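Local coordinates for protein UDP-N-acetylglucosamine 2-epimerase (Listeria monocytogenes, PDB 3OT5) that probably catalyses the reversible inversion at C2 that interconverts UDP-N-acetylglucosamine and UDP-N-acetylmannosamine, at residues Asn104-Val109 with Phe128-Ala133; Tyr262-His265 with Val270-Lys273; Thr340-Gly345 with Ile352-Asp357; Leu385-Ser390 with Asp396-Phe401. All coordinates share one frame; numbering follows the deposited sequence.

Contact 1: Asn104-Val109 with Phe128-Ala133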
loop_
_atom_site.group_PDB
_atom_site.type_symbol
_atom_site.label_atom_id
_atom_site.label_comp_id
_atom_site.label_asym_id
_atom_site.label_seq_id
_atom_site.Cartn_x
_atom_site.Cartn_y
_atom_site.Cartn_z
ATOM N N ASN A 104 6.206 22.231 -13.344
ATOM C CA ASN A 104 5.780 23.600 -13.640
ATOM C C ASN A 104 4.416 23.883 -13.033
ATOM O O ASN A 104 4.162 24.991 -12.548
ATOM C CB ASN A 104 5.772 23.850 -15.144
ATOM C CG ASN A 104 7.164 23.888 -15.726
ATOM O OD1 ASN A 104 8.049 24.551 -15.188
ATOM N ND2 ASN A 104 7.358 23.218 -16.856
ATOM N N GLY A 105 3.552 22.870 -13.043
ATOM C CA GLY A 105 2.216 22.988 -12.467
ATOM C C GLY A 105 2.319 23.198 -10.968
ATOM O O GLY A 105 1.779 24.153 -10.435
ATOM N N ILE A 106 3.027 22.301 -10.292
ATOM C CA ILE A 106 3.203 22.391 -8.849
ATOM C C ILE A 106 3.991 23.644 -8.453
ATOM O O ILE A 106 3.702 24.257 -7.439
ATOM C CB ILE A 106 3.860 21.135 -8.286
ATOM C CG1 ILE A 106 2.940 19.928 -8.512
ATOM C CG2 ILE A 106 4.119 21.302 -6.799
ATOM C CD1 ILE A 106 1.540 20.107 -7.898
ATOM N N ASN A 107 4.988 24.023 -9.242
ATOM C CA ASN A 107 5.729 25.245 -8.957
ATOM C C ASN A 107 4.740 26.400 -8.786
ATOM O O ASN A 107 4.783 27.141 -7.806
ATOM C CB ASN A 107 6.668 25.584 -10.105
ATOM C CG ASN A 107 7.534 26.781 -9.808
ATOM O OD1 ASN A 107 8.409 26.722 -8.955
ATOM N ND2 ASN A 107 7.336 27.859 -10.556
ATOM N N GLU A 108 3.829 26.524 -9.742
ATOM C CA GLU A 108 2.831 27.594 -9.738
ATOM C C GLU A 108 1.862 27.460 -8.565
ATOM O O GLU A 108 1.541 28.441 -7.909
ATOM C CB GLU A 108 2.071 27.593 -11.061
ATOM C CG GLU A 108 1.092 28.750 -11.240
ATOM C CD GLU A 108 0.420 28.743 -12.600
ATOM O OE1 GLU A 108 0.698 27.826 -13.404
ATOM O OE2 GLU A 108 -0.380 29.661 -12.875
ATOM N N VAL A 109 1.405 26.241 -8.286
ATOM C CA VAL A 109 0.473 26.037 -7.181
ATOM C C VAL A 109 1.121 26.406 -5.853
ATOM O O VAL A 109 0.503 27.080 -5.029
ATOM C CB VAL A 109 -0.070 24.591 -7.141
ATOM C CG1 VAL A 109 -0.887 24.355 -5.874
ATOM C CG2 VAL A 109 -0.908 24.326 -8.373
ATOM N N PHE A 128 8.234 13.110 -7.179
ATOM C CA PHE A 128 9.561 13.655 -7.368
ATOM C C PHE A 128 9.467 15.047 -7.945
ATOM O O PHE A 128 10.109 15.969 -7.452
ATOM C CB PHE A 128 10.385 12.767 -8.280
ATOM C CG PHE A 128 11.499 13.491 -8.978
ATOM C CD1 PHE A 128 12.570 14.014 -8.264
ATOM C CD2 PHE A 128 11.475 13.650 -10.362
ATOM C CE1 PHE A 128 13.585 14.668 -8.909
ATOM C CE2 PHE A 128 12.502 14.296 -11.007
ATOM C CZ PHE A 128 13.558 14.810 -10.278
ATOM N N ALA A 129 8.646 15.190 -8.975
ATOM C CA ALA A 129 8.487 16.473 -9.658
ATOM C C ALA A 129 7.949 17.560 -8.727
ATOM O O ALA A 129 8.403 18.702 -8.742
ATOM C CB ALA A 129 7.575 16.307 -10.865
ATOM N N ALA A 130 6.965 17.183 -7.933
ATOM C CA ALA A 130 6.352 18.097 -6.989
ATOM C C ALA A 130 7.379 18.427 -5.910
ATOM O O ALA A 130 7.418 19.546 -5.385
ATOM C CB ALA A 130 5.096 17.465 -6.398
ATOM N N GLY A 131 8.218 17.451 -5.582
ATOM C CA GLY A 131 9.249 17.642 -4.590
ATOM C C GLY A 131 10.233 18.679 -5.060
ATOM O O GLY A 131 10.611 19.592 -4.322
ATOM N N LEU A 132 10.636 18.543 -6.308
ATOM C CA LEU A 132 11.561 19.467 -6.906
ATOM C C LEU A 132 10.960 20.879 -6.970
ATOM O O LEU A 132 11.657 21.869 -6.701
ATOM C CB LEU A 132 11.931 18.971 -8.294
ATOM C CG LEU A 132 12.965 19.790 -9.060
ATOM C CD1 LEU A 132 14.291 19.873 -8.307
ATOM C CD2 LEU A 132 13.147 19.157 -10.409
ATOM N N ALA A 133 9.681 20.988 -7.325
ATOM C CA ALA A 133 9.050 22.326 -7.370
ATOM C C ALA A 133 9.017 22.896 -5.945
ATOM O O ALA A 133 9.152 24.084 -5.751
ATOM C CB ALA A 133 7.650 22.270 -7.972
#

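Contact 2: Tyr262-His265 with Val270-Lys273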
loop_
_atom_site.group_PDB
_atom_site.type_symbol
_atom_site.label_atom_id
_atom_site.label_comp_id
_atom_site.label_asym_id
_atom_site.label_seq_id
_atom_site.Cartn_x
_atom_site.Cartn_y
_atom_site.Cartn_z
ATOM N N TYR A 262 -11.352 -15.608 -6.437
ATOM C CA TYR A 262 -10.253 -15.261 -7.296
ATOM C C TYR A 262 -10.640 -14.191 -8.293
ATOM O O TYR A 262 -11.272 -14.491 -9.298
ATOM C CB TYR A 262 -9.723 -16.491 -8.051
ATOM C CG TYR A 262 -8.667 -16.106 -9.060
ATOM C CD1 TYR A 262 -7.432 -15.626 -8.645
ATOM C CD2 TYR A 262 -8.897 -16.219 -10.428
ATOM C CE1 TYR A 262 -6.457 -15.248 -9.570
ATOM C CE2 TYR A 262 -7.926 -15.862 -11.357
ATOM C CZ TYR A 262 -6.714 -15.372 -10.924
ATOM O OH TYR A 262 -5.757 -15.002 -11.845
ATOM N N PRO A 263 -10.294 -12.934 -7.999
ATOM C CA PRO A 263 -10.564 -11.880 -8.951
ATOM C C PRO A 263 -9.666 -12.168 -10.139
ATOM O O PRO A 263 -8.451 -12.019 -10.047
ATOM C CB PRO A 263 -10.128 -10.609 -8.210
ATOM C CG PRO A 263 -10.113 -10.982 -6.777
ATOM C CD PRO A 263 -9.711 -12.409 -6.756
ATOM N N MET A 264 -10.251 -12.606 -11.239
ATOM C CA MET A 264 -9.457 -12.974 -12.399
ATOM C C MET A 264 -8.665 -11.850 -13.037
ATOM O O MET A 264 -9.181 -10.766 -13.252
ATOM C CB MET A 264 -10.343 -13.602 -13.459
ATOM C CG MET A 264 -10.864 -14.965 -13.080
ATOM S SD MET A 264 -11.861 -15.603 -14.412
ATOM C CE MET A 264 -13.203 -14.409 -14.402
ATOM N N HIS A 265 -7.406 -12.142 -13.356
ATOM C CA HIS A 265 -6.555 -11.179 -14.026
ATOM C C HIS A 265 -7.177 -10.963 -15.406
ATOM O O HIS A 265 -7.849 -11.842 -15.942
ATOM C CB HIS A 265 -5.117 -11.688 -14.132
ATOM C CG HIS A 265 -4.149 -10.662 -14.638
ATOM N ND1 HIS A 265 -3.883 -10.479 -15.979
ATOM C CD2 HIS A 265 -3.386 -9.758 -13.977
ATOM C CE1 HIS A 265 -3.003 -9.503 -16.123
ATOM N NE2 HIS A 265 -2.688 -9.047 -14.923
ATOM N N VAL A 270 -4.655 -16.195 -18.948
ATOM C CA VAL A 270 -4.767 -16.458 -17.518
ATOM C C VAL A 270 -6.203 -16.868 -17.166
ATOM O O VAL A 270 -6.422 -17.835 -16.425
ATOM C CB VAL A 270 -4.354 -15.221 -16.673
ATOM C CG1 VAL A 270 -4.671 -15.437 -15.190
ATOM C CG2 VAL A 270 -2.872 -14.906 -16.887
ATOM N N ARG A 271 -7.178 -16.137 -17.703
ATOM C CA ARG A 271 -8.584 -16.446 -17.440
ATOM C C ARG A 271 -8.964 -17.814 -17.947
ATOM O O ARG A 271 -9.676 -18.556 -17.281
ATOM C CB ARG A 271 -9.512 -15.414 -18.069
ATOM C CG ARG A 271 -9.376 -14.079 -17.437
ATOM C CD ARG A 271 -10.572 -13.224 -17.709
ATOM N NE ARG A 271 -10.479 -12.007 -16.919
ATOM C CZ ARG A 271 -11.473 -11.153 -16.733
ATOM N NH1 ARG A 271 -12.664 -11.390 -17.263
ATOM N NH2 ARG A 271 -11.275 -10.070 -15.990
ATOM N N GLU A 272 -8.493 -18.128 -19.144
ATOM C CA GLU A 272 -8.761 -19.411 -19.767
ATOM C C GLU A 272 -8.269 -20.535 -18.856
ATOM O O GLU A 272 -8.955 -21.536 -18.692
ATOM C CB GLU A 272 -8.098 -19.455 -21.148
ATOM C CG GLU A 272 -8.261 -20.743 -21.930
ATOM C CD GLU A 272 -7.643 -20.644 -23.327
ATOM O OE1 GLU A 272 -7.348 -19.510 -23.780
ATOM O OE2 GLU A 272 -7.460 -21.697 -23.977
ATOM N N LYS A 273 -7.094 -20.360 -18.253
ATOM C CA LYS A 273 -6.546 -21.368 -17.340
ATOM C C LYS A 273 -7.383 -21.430 -16.072
ATOM O O LYS A 273 -7.595 -22.501 -15.516
ATOM C CB LYS A 273 -5.084 -21.070 -16.978
ATOM C CG LYS A 273 -4.092 -21.183 -18.149
ATOM C CD LYS A 273 -2.679 -20.774 -17.719
ATOM C CE LYS A 273 -1.703 -20.710 -18.908
ATOM N NZ LYS A 273 -1.550 -22.015 -19.592
#

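Contact 3: Thr340-Gly345 with Ile352-Asp357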
loop_
_atom_site.group_PDB
_atom_site.type_symbol
_atom_site.label_atom_id
_atom_site.label_comp_id
_atom_site.label_asym_id
_atom_site.label_seq_id
_atom_site.Cartn_x
_atom_site.Cartn_y
_atom_site.Cartn_z
ATOM N N THR A 340 3.945 -12.622 10.040
ATOM C CA THR A 340 2.667 -12.232 9.462
ATOM C C THR A 340 2.541 -12.746 8.030
ATOM O O THR A 340 1.431 -12.836 7.495
ATOM C CB THR A 340 2.528 -10.704 9.396
ATOM O OG1 THR A 340 3.577 -10.172 8.580
ATOM C CG2 THR A 340 2.594 -10.093 10.789
ATOM N N LEU A 341 3.689 -13.058 7.427
ATOM C CA LEU A 341 3.796 -13.523 6.045
ATOM C C LEU A 341 4.630 -14.788 5.904
ATOM O O LEU A 341 5.562 -15.010 6.673
ATOM C CB LEU A 341 4.558 -12.483 5.219
ATOM C CG LEU A 341 4.109 -11.027 5.093
ATOM C CD1 LEU A 341 5.088 -10.317 4.213
ATOM C CD2 LEU A 341 2.723 -10.910 4.518
ATOM N N LYS A 342 4.326 -15.585 4.887
ATOM C CA LYS A 342 5.117 -16.774 4.587
ATOM C C LYS A 342 5.479 -16.796 3.109
ATOM O O LYS A 342 4.602 -16.777 2.247
ATOM C CB LYS A 342 4.424 -18.068 5.002
ATOM C CG LYS A 342 4.401 -18.274 6.515
ATOM C CD LYS A 342 4.052 -19.721 6.902
ATOM C CE LYS A 342 4.115 -19.903 8.419
ATOM N NZ LYS A 342 3.941 -21.323 8.863
ATOM N N LEU A 343 6.779 -16.772 2.822
ATOM C CA LEU A 343 7.246 -16.830 1.449
ATOM C C LEU A 343 7.227 -18.305 1.080
ATOM O O LEU A 343 8.009 -19.096 1.613
ATOM C CB LEU A 343 8.652 -16.256 1.322
ATOM C CG LEU A 343 9.197 -16.132 -0.100
ATOM C CD1 LEU A 343 8.344 -15.162 -0.898
ATOM C CD2 LEU A 343 10.625 -15.661 -0.079
ATOM N N ILE A 344 6.330 -18.685 0.174
ATOM C CA ILE A 344 6.205 -20.091 -0.206
ATOM C C ILE A 344 6.446 -20.380 -1.681
ATOM O O ILE A 344 6.341 -21.522 -2.108
ATOM C CB ILE A 344 4.821 -20.630 0.165
ATOM C CG1 ILE A 344 3.738 -19.993 -0.705
ATOM C CG2 ILE A 344 4.550 -20.378 1.636
ATOM C CD1 ILE A 344 2.387 -20.607 -0.493
ATOM N N GLY A 345 6.762 -19.369 -2.475
ATOM C CA GLY A 345 7.015 -19.628 -3.887
ATOM C C GLY A 345 5.762 -19.947 -4.670
ATOM O O GLY A 345 4.660 -19.541 -4.294
ATOM N N ILE A 352 -0.338 -26.125 -1.478
ATOM C CA ILE A 352 -1.238 -27.055 -0.773
ATOM C C ILE A 352 -0.805 -27.301 0.668
ATOM O O ILE A 352 -1.581 -27.100 1.606
ATOM C CB ILE A 352 -1.317 -28.427 -1.490
ATOM C CG1 ILE A 352 -1.901 -28.275 -2.896
ATOM C CG2 ILE A 352 -2.185 -29.396 -0.694
ATOM C CD1 ILE A 352 -1.884 -29.549 -3.701
ATOM N N LYS A 353 0.436 -27.739 0.839
ATOM C CA LYS A 353 0.968 -28.018 2.167
ATOM C C LYS A 353 0.790 -26.850 3.108
ATOM O O LYS A 353 0.214 -26.973 4.191
ATOM C CB LYS A 353 2.466 -28.299 2.090
ATOM C CG LYS A 353 2.874 -29.592 1.439
ATOM C CD LYS A 353 4.383 -29.568 1.143
ATOM C CE LYS A 353 5.228 -29.260 2.380
ATOM N NZ LYS A 353 6.686 -29.191 2.060
ATOM N N GLU A 354 1.285 -25.700 2.674
ATOM C CA GLU A 354 1.254 -24.513 3.500
ATOM C C GLU A 354 -0.175 -24.057 3.776
ATOM O O GLU A 354 -0.480 -23.595 4.870
ATOM C CB GLU A 354 2.058 -23.399 2.853
ATOM C CG GLU A 354 2.601 -22.448 3.873
ATOM C CD GLU A 354 3.719 -23.086 4.683
ATOM O OE1 GLU A 354 3.731 -22.935 5.921
ATOM O OE2 GLU A 354 4.564 -23.775 4.077
ATOM N N ALA A 355 -1.047 -24.186 2.786
ATOM C CA ALA A 355 -2.442 -23.814 2.957
ATOM C C ALA A 355 -3.103 -24.743 3.988
ATOM O O ALA A 355 -3.706 -24.287 4.966
ATOM C CB ALA A 355 -3.165 -23.912 1.642
ATOM N N LEU A 356 -2.980 -26.046 3.762
ATOM C CA LEU A 356 -3.570 -27.034 4.662
ATOM C C LEU A 356 -3.095 -26.822 6.092
ATOM O O LEU A 356 -3.891 -26.880 7.027
ATOM C CB LEU A 356 -3.261 -28.457 4.195
ATOM C CG LEU A 356 -3.831 -28.838 2.828
ATOM C CD1 LEU A 356 -3.621 -30.328 2.555
ATOM C CD2 LEU A 356 -5.303 -28.503 2.755
ATOM N N ASP A 357 -1.800 -26.572 6.253
ATOM C CA ASP A 357 -1.214 -26.315 7.570
ATOM C C ASP A 357 -2.045 -25.276 8.304
ATOM O O ASP A 357 -2.506 -25.512 9.426
ATOM C CB ASP A 357 0.222 -25.799 7.416
ATOM C CG ASP A 357 0.881 -25.467 8.749
ATOM O OD1 ASP A 357 1.593 -24.435 8.809
ATOM O OD2 ASP A 357 0.669 -26.205 9.737
#

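Contact 4: Leu385-Ser390 with Asp396-Phe401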
loop_
_atom_site.group_PDB
_atom_site.type_symbol
_atom_site.label_atom_id
_atom_site.label_comp_id
_atom_site.label_asym_id
_atom_site.label_seq_id
_atom_site.Cartn_x
_atom_site.Cartn_y
_atom_site.Cartn_z
ATOM N N LEU A 385 1.979 13.521 11.632
ATOM C CA LEU A 385 1.552 14.848 12.072
ATOM C C LEU A 385 2.324 15.315 13.294
ATOM O O LEU A 385 2.751 16.460 13.342
ATOM C CB LEU A 385 0.047 14.918 12.346
ATOM C CG LEU A 385 -0.877 14.735 11.138
ATOM C CD1 LEU A 385 -2.325 15.037 11.553
ATOM C CD2 LEU A 385 -0.458 15.645 9.982
ATOM N N ALA A 386 2.514 14.432 14.270
ATOM C CA ALA A 386 3.259 14.800 15.475
ATOM C C ALA A 386 4.663 15.205 15.054
ATOM O O ALA A 386 5.235 16.147 15.591
ATOM C CB ALA A 386 3.293 13.648 16.482
ATOM N N ALA A 387 5.206 14.490 14.075
ATOM C CA ALA A 387 6.525 14.785 13.554
ATOM C C ALA A 387 6.534 16.209 12.957
ATOM O O ALA A 387 7.411 17.028 13.260
ATOM C CB ALA A 387 6.906 13.740 12.497
ATOM N N ILE A 388 5.533 16.521 12.146
ATOM C CA ILE A 388 5.429 17.859 11.553
ATOM C C ILE A 388 5.205 18.906 12.652
ATOM O O ILE A 388 5.852 19.961 12.640
ATOM C CB ILE A 388 4.318 17.925 10.496
ATOM C CG1 ILE A 388 4.653 16.989 9.330
ATOM C CG2 ILE A 388 4.159 19.356 9.977
ATOM C CD1 ILE A 388 3.560 16.883 8.295
ATOM N N LYS A 389 4.314 18.624 13.610
ATOM C CA LYS A 389 4.093 19.563 14.723
ATOM C C LYS A 389 5.403 19.799 15.450
ATOM O O LYS A 389 5.739 20.927 15.777
ATOM C CB LYS A 389 3.086 19.039 15.747
ATOM C CG LYS A 389 1.642 19.093 15.337
ATOM C CD LYS A 389 0.730 18.478 16.416
ATOM C CE LYS A 389 0.867 19.134 17.793
ATOM N NZ LYS A 389 0.501 20.575 17.822
ATOM N N SER A 390 6.118 18.708 15.705
ATOM C CA SER A 390 7.415 18.740 16.387
ATOM C C SER A 390 8.378 19.745 15.784
ATOM O O SER A 390 9.113 20.398 16.495
ATOM C CB SER A 390 8.076 17.360 16.328
ATOM O OG SER A 390 9.406 17.448 16.810
ATOM N N ASP A 396 7.000 17.974 21.700
ATOM C CA ASP A 396 7.586 16.632 21.818
ATOM C C ASP A 396 7.796 15.871 20.508
ATOM O O ASP A 396 6.858 15.665 19.728
ATOM C CB ASP A 396 6.760 15.764 22.779
ATOM C CG ASP A 396 6.828 16.253 24.213
ATOM O OD1 ASP A 396 7.460 17.302 24.463
ATOM O OD2 ASP A 396 6.252 15.586 25.093
ATOM N N ARG A 397 9.046 15.462 20.289
ATOM C CA ARG A 397 9.429 14.676 19.116
ATOM C C ARG A 397 8.802 13.292 19.226
ATOM O O ARG A 397 9.040 12.589 20.199
ATOM C CB ARG A 397 10.947 14.517 19.067
ATOM C CG ARG A 397 11.422 13.601 17.962
ATOM C CD ARG A 397 12.899 13.268 18.078
ATOM N NE ARG A 397 13.291 12.350 17.010
ATOM C CZ ARG A 397 13.679 12.723 15.791
ATOM N NH1 ARG A 397 13.744 14.013 15.464
ATOM N NH2 ARG A 397 14.000 11.798 14.891
ATOM N N PRO A 398 8.017 12.882 18.225
ATOM C CA PRO A 398 7.412 11.565 18.324
ATOM C C PRO A 398 8.473 10.481 18.201
ATOM O O PRO A 398 9.429 10.636 17.454
ATOM C CB PRO A 398 6.472 11.533 17.129
ATOM C CG PRO A 398 7.148 12.377 16.113
ATOM C CD PRO A 398 7.838 13.464 16.881
ATOM N N GLU A 399 8.316 9.394 18.942
ATOM C CA GLU A 399 9.287 8.324 18.877
ATOM C C GLU A 399 8.855 7.373 17.760
ATOM O O GLU A 399 7.680 7.330 17.393
ATOM C CB GLU A 399 9.396 7.626 20.230
ATOM C CG GLU A 399 10.688 6.847 20.426
ATOM C CD GLU A 399 10.875 6.400 21.863
ATOM O OE1 GLU A 399 9.871 6.027 22.511
ATOM O OE2 GLU A 399 12.030 6.408 22.344
ATOM N N ASP A 400 9.816 6.644 17.207
ATOM C CA ASP A 400 9.563 5.694 16.119
ATOM C C ASP A 400 8.546 4.605 16.433
ATOM O O ASP A 400 8.336 4.232 17.590
ATOM C CB ASP A 400 10.873 5.012 15.705
ATOM C CG ASP A 400 11.815 5.944 14.981
ATOM O OD1 ASP A 400 11.334 6.947 14.421
ATOM O OD2 ASP A 400 13.026 5.649 14.936
ATOM N N PHE A 401 7.908 4.105 15.382
ATOM C CA PHE A 401 6.956 3.016 15.524
ATOM C C PHE A 401 7.757 1.784 15.923
ATOM O O PHE A 401 8.696 1.389 15.228
ATOM C CB PHE A 401 6.156 2.795 14.232
ATOM C CG PHE A 401 5.405 1.489 14.202
ATOM C CD1 PHE A 401 4.361 1.247 15.085
ATOM C CD2 PHE A 401 5.734 0.509 13.279
ATOM C CE1 PHE A 401 3.672 0.034 15.065
ATOM C CE2 PHE A 401 5.044 -0.699 13.241
ATOM C CZ PHE A 401 4.013 -0.935 14.137
#

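Contact 1: Asn104-Val109 with Phe128-Ala133
Helix-helix packing within the N-terminal Rossmann-like domain brings Ile106 and Asn107 of helix 95-113 against Ala130 and Ala133 of helix 125-136. Over these short segments the axes pass 8.1 Å apart and cross at -42°, a close approach consistent with the two alanines on the second helix. Ile106 straddles them with both branches. CG1, beside the backbone N (chi1 -64°), rests on Ala130 CB at 3.9 Å, while Ile106 CG2, anti to that N, meets CB of Ala133 at 3.8 Å. The methyl of Ala133 also packs on the backbone of Asn107, with Ala133 CB 3.4 Å from Asn107 N. Of the Asn107 side chain, CB takes part, 4.1 Å from Ala133 CB; OD1 of its amide accepts a hydrogen bond from Gln137 NE2, just past the end of helix 125-136. No hydrogen bond crosses between the two segments, which meet by van der Waals packing. Ile106 and Ala130 also both touch Ile33 of strand 28-34, which places the pair of helices on the same layer over the parallel sheet. Neighbouring helices side by side on one face of a parallel sheet are characteristic of the three-layer alpha-beta-alpha sandwich of Rossmann-like folds.

Contact 2: Tyr262-His265 with Val270-Lys273
Arg271 reaches from helix 268-278 over Met264 and His265, just beyond the end of strand 258-263. Its CB points past the loop rather than at it, but with CG anti to the carbonyl carbon (chi1 -67°) and the chain extended from there to NE, the side chain swings across Met264 at about a right angle. CG passes 3.1 Å from His265 O and lies near Met264 CB; CD still follows the same carbonyl. NE then donates a nearly straight hydrogen bond to His265 O, 2.8 Å long with an N-H...O angle of 164°. The oxygen lies in the guanidinium plane, whereas the donor stands 37° above the carbonyl plane. The strand end and the helix start joined here belong to the beta-alpha-beta unit formed by strand 258-263, helix 268-278 and strand 284-287, in the C-terminal Rossmann-like domain. Farther out, Met264 CE lies over the rim of one guanidinium face, 4.2 Å from Arg271 NH1. NH2 comes within 3.5 Å of Met264 O, yet its stronger partner is Glu288 OE1, in a salt bridge. One residue earlier on the helix, Val270 CG1 touches both Tyr262 OH, at 3.5 Å, and His265 CB, at 3.9 Å. That buried hydroxyl meets a methyl group here and has no polar partner in the model, while His265 ND1 is engaged by Asn267 N.

Contact 3: Thr340-Gly345 with Ile352-Asp357
Lys342 carries its CG anti to the carbonyl carbon (chi1 -73°) and runs extended from there to NZ, while Glu354 sets CG anti to the backbone N and then bends at chi2 (71°), lifting its carboxylate across the lysine chain at about a right angle. The ammonium and Glu354 OE1 form a salt bridge whose hydrogen bond is weak, with NZ and OE1 3.4 Å apart. The same oxygen also lies 3.4 Å from Lys342 CD, so it meets the lysine chain at CD as well as at NZ. One helical turn on, Asp357 OD1 faces Lys342 NZ at 3.9 Å in a long ion pair, and the three residues make a small network. Asp357 has a second partner, since its OD2 is hydrogen-bonded by Asn361 ND2. Nearer the backbone of Glu354, the CG2 methyl of Ile344 packs on Glu354 CG at 3.6 Å, and both side chains touch Leu324 of the adjoining strand 323-325. The contact joins helix 348-360 to the outermost strand of the C-terminal domain's parallel sheet, 341-343, and to the residue after it. With one ammonium spread between two carboxylates at loose distances, the attraction is probably diffuse and electrostatic, alongside an apolar contact at Ile344 that is independent of charge.

Contact 4: Leu385-Ser390 with Asp396-Phe401
The 396-401 segment has no regular secondary structure and doubles back along helix 380-392, so that Arg397 faces Ser390 and Pro398 faces Ala387, with CA atoms 5.3 Å apart in the Arg397-Ser390 pair and 5.8 Å in the Pro398-Ala387 pair. Arg397 and Pro398 have polyproline-II-like backbone angles, with psi 123° and 144°, and no hydrogen bond links the two segments. Pro398 does most of the packing. Its ring lies on the helix surface: CG comes within 3.5 Å of Ala387 N, Pro398 CB meets the methyl CB of Ala386 at 3.9 Å, and Pro398 CD reaches Ser390 CB at 3.9 Å. Short alanine side chains let the ring sit against the helix backbone itself. At the next turn, Ser390 OG, anti to its own N (chi1 171°), is brought over Arg397 CA at 3.6 Å; its polar partner is Thr395 O, through a weak hydrogen bond. Of the Arg397 side chain, CB touches the helix, and NH1 is hydrogen-bonded to Ala192 O. Both Ala387 and Pro398 also touch Phe195 on strand 194-196, the edge of the N-terminal sheet, while Leu385 faces helix 37-51. A C-terminal helix that returns to pack on the N-terminal domain, here with its trailing tail, is typical of the two-domain GT-B fold to which this epimerase family belongs.

Overall arrangement
From the N terminus, the chain first closes contact 1, whose two helices bracket strand 117-121 in sequence within the first Rossmann-like domain. After passing to the second domain it closes contact 2, a short loop from strand 258-263 into the helix that follows, and then contact 3, where the last strand of the same sheet meets the next helix. The centres of contacts 2 and 3 are about 21 Å apart. The chain finally returns to the first domain, and contact 4 folds the tail onto helix 380-392, its centre about 26 Å from that of contact 1. All four are in series; none nests in or crosses another, and the return makes the two ends of the chain share one domain.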